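Local coordinates for protein alanine racemase 1 (Caldanaerobacter subterraneus subsp. tengcongensis MB4, PDB 4Y2W) that belongs to the alanine racemase family, pairing a barrel of eight parallel strands with a C-terminal domain rich in beta structure, at residues Ala37-Asp42 against Lys53-Glu58. The protein carries 1 engineered substitution. Sequence-based numbering, arbitrary orientation.
Sequences AVIKGD and KFLEKE. With ALA (alanine), chain F.
Ala37, near the end of strand 34-38, and Leu55, on helix 48-58, mark the nearest backbone approach, with Ala37 CA 8.0 Å from Leu55 CA; at that separation the helix meets the strand, and Ile39 in the loop just past its end, through side chains alone, and no hydrogen bond passes between the two segments. One methyl does all the touching from the helix. Leu55 CD1 lies 3.8 Å from Ala37 CB and 4.2 Å from Ile39 CG2, so it rests against the two sequence neighbours of Val38, both of which direct their CB to the helix, while Val38 between them turns away. The leucine torsions explain the reach: CG stands anti to the carbonyl carbon (chi1 -70°), and CD1 continues the chain outward, anti to CA (chi2 174°). In Ile39 the branch that meets the leucine is CG2, set anti to the carbonyl carbon and beside the backbone N (chi1 57°); the two side chains run past one another in opposite directions. Phe63 of strand 62-65 touches all three residues, and Ile18 of helix 15-28 adds to the packing on Leu55. Backbone bonds from Ala37 to Tyr62 and Gly64 place strand 34-38 beside strand 62-65, which makes this the interior of the first beta-alpha-beta crossover of the TIM barrel. A polar link sits at its margin: Asp42 OD1 accepts from Ala48 N, at the start of the helix. Lys40, just beyond Ile39, belongs to the pocket of the bound alanine; Lys40 NZ is 3.7 Å from the ligand O and forms a salt bridge with Asp317 OD2 of the second subunit. The contact itself is small, at 81 Å², and wholly apolar, so its contribution probably comes from dispersion and buried apolar surface, alongside the Asp42 bond.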
ATOM      1  N   ALA A  37      14.565  -5.353 -17.481  1.00 43.92           N
ATOM      2  CA  ALA A  37      14.223  -4.475 -16.361  1.00 42.62           C
ATOM      3  C   ALA A  37      13.047  -5.058 -15.571  1.00 41.00           C
ATOM      4  O   ALA A  37      11.928  -5.139 -16.077  1.00 40.46           O
ATOM      5  CB  ALA A  37      13.892  -3.077 -16.862  1.00 42.24           C
ATOM      6  N   VAL A  38      13.313  -5.487 -14.341  1.00 39.64           N
ATOM      7  CA  VAL A  38      12.248  -5.911 -13.440  1.00 39.06           C
ATOM      8  C   VAL A  38      11.581  -4.640 -12.929  1.00 38.22           C
ATOM      9  O   VAL A  38      12.228  -3.809 -12.296  1.00 38.02           O
ATOM     10  CB  VAL A  38      12.786  -6.744 -12.258  1.00 39.28           C
ATOM     11  CG1 VAL A  38      11.664  -7.108 -11.294  1.00 38.70           C
ATOM     12  CG2 VAL A  38      13.484  -7.999 -12.769  1.00 40.16           C
ATOM     13  N   ILE A  39      10.300  -4.480 -13.240  1.00 37.57           N
ATOM     14  CA  ILE A  39       9.540  -3.311 -12.804  1.00 38.04           C
ATOM     15  C   ILE A  39       8.218  -3.754 -12.177  1.00 38.69           C
ATOM     16  O   ILE A  39       7.192  -3.079 -12.307  1.00 38.49           O
ATOM     17  CB  ILE A  39       9.306  -2.308 -13.962  1.00 37.75           C
ATOM     18  CG1 ILE A  39       8.591  -2.974 -15.144  1.00 38.27           C
ATOM     19  CG2 ILE A  39      10.632  -1.726 -14.423  1.00 37.31           C
ATOM     20  CD1 ILE A  39       8.162  -2.008 -16.227  1.00 38.16           C
ATOM     21  N   LYS A  40       8.263  -4.888 -11.481  1.00 38.79           N
ATOM     22  CA  LYS A  40       7.096  -5.414 -10.779  1.00 39.24           C
ATOM     23  C   LYS A  40       6.723  -4.541  -9.589  1.00 38.97           C
ATOM     24  O   LYS A  40       7.476  -3.646  -9.202  1.00 39.49           O
ATOM     25  CB  LYS A  40       7.333  -6.862 -10.332  1.00 40.05           C
ATOM     26  CG  LYS A  40       8.469  -7.080  -9.337  1.00 40.36           C
ATOM     27  CD  LYS A  40       9.038  -8.483  -9.503  1.00 41.41           C
ATOM     28  CE  LYS A  40      10.051  -8.836  -8.431  1.00 42.20           C
ATOM     29  NZ  LYS A  40       9.363  -9.319  -7.206  1.00 42.93           N
ATOM     30  N   GLY A  41       5.555  -4.805  -9.018  1.00 38.92           N
ATOM     31  CA  GLY A  41       5.009  -3.967  -7.958  1.00 39.53           C
ATOM     32  C   GLY A  41       4.920  -2.513  -8.387  1.00 39.91           C
ATOM     33  O   GLY A  41       5.286  -1.617  -7.629  1.00 40.69           O
ATOM     34  N   ASP A  42       4.444  -2.286  -9.611  1.00 40.18           N
ATOM     35  CA  ASP A  42       4.297  -0.938 -10.162  1.00 40.44           C
ATOM     36  C   ASP A  42       5.648  -0.204 -10.193  1.00 40.72           C
ATOM     37  O   ASP A  42       5.778   0.936  -9.732  1.00 39.85           O
ATOM     38  CB  ASP A  42       3.240  -0.153  -9.368  1.00 39.99           C
ATOM     39  CG  ASP A  42       2.701   1.041 -10.129  1.00 39.24           C
ATOM     40  OD1 ASP A  42       2.575   0.952 -11.362  1.00 40.00           O
ATOM     41  OD2 ASP A  42       2.396   2.069  -9.494  1.00 38.99           O
ATOM     42  N   LYS A  53       7.809   3.323 -20.083  1.00 50.17           N
ATOM     43  CA  LYS A  53       7.878   4.234 -21.224  1.00 52.34           C
ATOM     44  C   LYS A  53       9.310   4.721 -21.429  1.00 51.49           C
ATOM     45  O   LYS A  53       9.833   4.662 -22.541  1.00 52.71           O
ATOM     46  CB  LYS A  53       6.935   5.433 -21.022  1.00 54.18           C
ATOM     47  CG  LYS A  53       6.784   6.346 -22.239  1.00 56.83           C
ATOM     48  CD  LYS A  53       6.575   7.806 -21.834  1.00 58.77           C
ATOM     49  CE  LYS A  53       6.554   8.756 -23.029  1.00 59.13           C
ATOM     50  NZ  LYS A  53       5.176   8.996 -23.547  1.00 59.34           N
ATOM     51  N   PHE A  54       9.943   5.178 -20.353  1.00 50.24           N
ATOM     52  CA  PHE A  54      11.274   5.780 -20.448  1.00 50.01           C
ATOM     53  C   PHE A  54      12.415   4.766 -20.572  1.00 50.87           C
ATOM     54  O   PHE A  54      13.455   5.079 -21.159  1.00 51.62           O
ATOM     55  CB  PHE A  54      11.511   6.760 -19.292  1.00 49.43           C
ATOM     56  CG  PHE A  54      11.039   8.153 -19.594  1.00 49.06           C
ATOM     57  CD1 PHE A  54       9.682   8.445 -19.638  1.00 48.93           C
ATOM     58  CD2 PHE A  54      11.947   9.163 -19.883  1.00 49.34           C
ATOM     59  CE1 PHE A  54       9.244   9.725 -19.942  1.00 49.48           C
ATOM     60  CE2 PHE A  54      11.514  10.444 -20.187  1.00 48.84           C
ATOM     61  CZ  PHE A  54      10.161  10.726 -20.219  1.00 48.62           C
ATOM     62  N   LEU A  55      12.232   3.560 -20.037  1.00 50.77           N
ATOM     63  CA  LEU A  55      13.205   2.483 -20.244  1.00 50.66           C
ATOM     64  C   LEU A  55      13.097   1.902 -21.661  1.00 52.55           C
ATOM     65  O   LEU A  55      14.096   1.448 -22.229  1.00 53.12           O
ATOM     66  CB  LEU A  55      13.040   1.383 -19.191  1.00 49.88           C
ATOM     67  CG  LEU A  55      13.452   1.752 -17.762  1.00 49.30           C
ATOM     68  CD1 LEU A  55      13.099   0.626 -16.803  1.00 49.04           C
ATOM     69  CD2 LEU A  55      14.934   2.080 -17.670  1.00 49.14           C
ATOM     70  N   GLU A  56      11.893   1.927 -22.232  1.00 53.29           N
ATOM     71  CA  GLU A  56      11.693   1.533 -23.628  1.00 54.29           C
ATOM     72  C   GLU A  56      12.418   2.482 -24.591  1.00 55.04           C
ATOM     73  O   GLU A  56      12.986   2.030 -25.585  1.00 55.10           O
ATOM     74  CB  GLU A  56      10.200   1.469 -23.968  1.00 54.65           C
ATOM     75  CG  GLU A  56       9.902   0.994 -25.383  1.00 55.62           C
ATOM     76  CD  GLU A  56       8.415   0.831 -25.648  1.00 56.75           C
ATOM     77  OE1 GLU A  56       7.646   1.757 -25.316  1.00 57.63           O
ATOM     78  OE2 GLU A  56       8.016  -0.215 -26.200  1.00 56.84           O
ATOM     79  N   LYS A  57      12.394   3.786 -24.301  1.00 55.95           N
ATOM     80  CA  LYS A  57      13.166   4.767 -25.077  1.00 57.33           C
ATOM     81  C   LYS A  57      14.665   4.479 -24.967  1.00 56.97           C
ATOM     82  O   LYS A  57      15.408   4.622 -25.940  1.00 56.51           O
ATOM     83  CB  LYS A  57      12.912   6.200 -24.589  1.00 59.06           C
ATOM     84  CG  LYS A  57      11.509   6.754 -24.818  1.00 60.44           C
ATOM     85  CD  LYS A  57      11.378   8.134 -24.174  1.00 61.73           C
ATOM     86  CE  LYS A  57       9.935   8.605 -24.036  1.00 62.98           C
ATOM     87  NZ  LYS A  57       9.423   9.322 -25.239  1.00 63.45           N
ATOM     88  N   GLU A  58      15.095   4.066 -23.776  1.00 55.36           N
ATOM     89  CA  GLU A  58      16.510   3.815 -23.497  1.00 54.78           C
ATOM     90  C   GLU A  58      17.038   2.536 -24.161  1.00 54.05           C
ATOM     91  O   GLU A  58      18.245   2.313 -24.197  1.00 52.60           O
ATOM     92  CB  GLU A  58      16.743   3.756 -21.981  1.00 54.83           C
ATOM     93  CG  GLU A  58      18.133   4.192 -21.543  1.00 55.24           C
ATOM     94  CD  GLU A  58      18.407   5.667 -21.797  1.00 55.62           C
ATOM     95  OE1 GLU A  58      19.582   6.014 -22.052  1.00 55.54           O
ATOM     96  OE2 GLU A  58      17.457   6.479 -21.742  1.00 54.66           O
TER
HETATM   97  N   ALA F 402      13.156  -8.311  -5.185  1.00 54.09           N
HETATM   98  CA  ALA F 402      12.691  -9.684  -5.565  1.00 54.16           C
HETATM   99  C   ALA F 402      11.975 -10.400  -4.410  1.00 54.19           C
HETATM  100  O   ALA F 402      11.161 -11.297  -4.638  1.00 53.80           O
HETATM  101  CB  ALA F 402      13.863 -10.519  -6.061  1.00 54.62           C
HETATM  102  OXT ALA F 402      12.186 -10.117  -3.226  1.00 53.31           O